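Local coordinates for protein CDC25-like phosphatase YCH1 (Saccharomyces cerevisiae, PDB 3FS5) that acts as a protein phosphatase, a single-domain member of the rhodanese superfamily related to the Cdc25 phosphatases, at residues A[100-103]-A[104-107]. Sequence-based numbering, arbitrary orientation.
Sequences AAML and LLRS
The guanidinium of Arg106 lies with one face against the methyl end of Met102, whose CE sits 3.3 Å from Arg106 NH1. Arg106 NE donates a hydrogen bond to the carbonyl oxygen of Tyr4, which ties the helix to the N-terminal segment. The side chains of Met102 and Arg106 run side by side in the same direction, as i and i+4 partners on one helical face can; bends at chi2 and chi3 of Met102 (-55° and -79°) bring its terminal methyl over the guanidinium. One atom back along the chain, Met102 SD rests 3.9 Å from Leu105 CD2. The backbone keeps its i to i+4 pattern, with Arg106 N bound to Met102 O at 2.9 Å and Leu105 N to Ala101 O at 3.0 Å. The regular pattern then falters: Ser107 N reaches Leu103 O only weakly, whereas Leu104 O accepts from both Ser107 N and Ser107 OG, with Ser107 OG at 2.8 Å from Leu104 O. Buried Leu104 and Leu105 pack this last turn onto Leu118 of strand 116-121, while Met102 and Arg106 lie further out, on the helix that follows the active-site loop in the rhodanese/Cdc25 alpha/beta fold.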
ATOM      1  N   ALA A 100      -5.028   8.069   3.688  1.00 17.40           N
ATOM      2  CA  ALA A 100      -5.050   6.787   4.390  1.00 16.87           C
ATOM      3  C   ALA A 100      -3.761   6.651   5.193  1.00 18.32           C
ATOM      4  O   ALA A 100      -3.777   6.199   6.335  1.00 18.78           O
ATOM      5  CB  ALA A 100      -5.173   5.633   3.398  1.00 16.69           C
ATOM      6  N   ALA A 101      -2.646   7.051   4.591  1.00 18.40           N
ATOM      7  CA  ALA A 101      -1.356   6.977   5.266  1.00 17.11           C
ATOM      8  C   ALA A 101      -1.356   7.860   6.515  1.00 17.17           C
ATOM      9  O   ALA A 101      -0.788   7.488   7.534  1.00 17.77           O
ATOM     10  CB  ALA A 101      -0.244   7.406   4.321  1.00 16.65           C
ATOM     11  N   MET A 102      -1.991   9.027   6.434  1.00 17.22           N
ATOM     12  CA  MET A 102      -2.052   9.934   7.581  1.00 19.39           C
ATOM     13  C   MET A 102      -2.897   9.348   8.713  1.00 19.08           C
ATOM     14  O   MET A 102      -2.618   9.582   9.893  1.00 18.75           O
ATOM     15  CB  MET A 102      -2.617  11.298   7.168  1.00 21.23           C
ATOM     16  CG  MET A 102      -1.640  12.167   6.384  1.00 23.07           C
ATOM     17  SD  MET A 102      -0.069  12.429   7.259  1.00 27.71           S
ATOM     18  CE  MET A 102      -0.518  13.704   8.434  1.00 26.56           C
ATOM     19  N   LEU A 103      -3.931   8.593   8.350  1.00 19.37           N
ATOM     20  CA  LEU A 103      -4.798   7.965   9.343  1.00 21.66           C
ATOM     21  C   LEU A 103      -3.997   6.981  10.180  1.00 21.74           C
ATOM     22  O   LEU A 103      -4.128   6.947  11.402  1.00 22.07           O
ATOM     23  CB  LEU A 103      -5.957   7.225   8.667  1.00 24.50           C
ATOM     24  CG  LEU A 103      -7.138   8.054   8.158  1.00 27.90           C
ATOM     25  CD1 LEU A 103      -8.122   7.143   7.429  1.00 29.28           C
ATOM     26  CD2 LEU A 103      -7.823   8.745   9.335  1.00 29.23           C
ATOM     27  N   LEU A 104      -3.169   6.178   9.517  1.00 21.00           N
ATOM     28  CA  LEU A 104      -2.340   5.208  10.219  1.00 20.76           C
ATOM     29  C   LEU A 104      -1.279   5.922  11.046  1.00 20.81           C
ATOM     30  O   LEU A 104      -1.052   5.580  12.205  1.00 19.28           O
ATOM     31  CB  LEU A 104      -1.652   4.264   9.238  1.00 20.15           C
ATOM     32  CG  LEU A 104      -0.706   3.256   9.904  1.00 22.32           C
ATOM     33  CD1 LEU A 104      -1.516   2.297  10.770  1.00 25.76           C
ATOM     34  CD2 LEU A 104       0.074   2.489   8.855  1.00 23.33           C
ATOM     35  N   LEU A 105      -0.627   6.908  10.439  1.00 19.45           N
ATOM     36  CA  LEU A 105       0.415   7.667  11.113  1.00 21.38           C
ATOM     37  C   LEU A 105      -0.079   8.278  12.414  1.00 22.93           C
ATOM     38  O   LEU A 105       0.583   8.173  13.447  1.00 23.16           O
ATOM     39  CB  LEU A 105       0.939   8.776  10.197  1.00 21.35           C
ATOM     40  CG  LEU A 105       2.047   9.676  10.753  1.00 23.15           C
ATOM     41  CD1 LEU A 105       3.252   8.840  11.165  1.00 22.10           C
ATOM     42  CD2 LEU A 105       2.445  10.694   9.695  1.00 23.02           C
ATOM     43  N   ARG A 106      -1.247   8.909  12.363  1.00 22.98           N
ATOM     44  CA  ARG A 106      -1.805   9.543  13.545  1.00 25.62           C
ATOM     45  C   ARG A 106      -2.234   8.550  14.624  1.00 25.05           C
ATOM     46  O   ARG A 106      -2.420   8.935  15.778  1.00 25.19           O
ATOM     47  CB  ARG A 106      -2.983  10.446  13.153  1.00 26.12           C
ATOM     48  CG  ARG A 106      -2.580  11.662  12.315  1.00 31.59           C
ATOM     49  CD  ARG A 106      -1.613  12.547  13.081  1.00 35.34           C
ATOM     50  NE  ARG A 106      -1.057  13.643  12.286  1.00 37.97           N
ATOM     51  CZ  ARG A 106      -1.761  14.659  11.794  1.00 39.29           C
ATOM     52  NH1 ARG A 106      -1.153  15.603  11.091  1.00 39.65           N
ATOM     53  NH2 ARG A 106      -3.069  14.728  11.996  1.00 41.49           N
ATOM     54  N   SER A 107      -2.374   7.276  14.263  1.00 24.76           N
ATOM     55  CA  SER A 107      -2.783   6.267  15.235  1.00 25.63           C
ATOM     56  C   SER A 107      -1.596   5.597  15.918  1.00 25.24           C
ATOM     57  O   SER A 107      -1.781   4.777  16.815  1.00 23.97           O
ATOM     58  CB  SER A 107      -3.661   5.195  14.574  1.00 27.09           C
ATOM     59  OG  SER A 107      -2.884   4.289  13.806  1.00 32.02           O
TER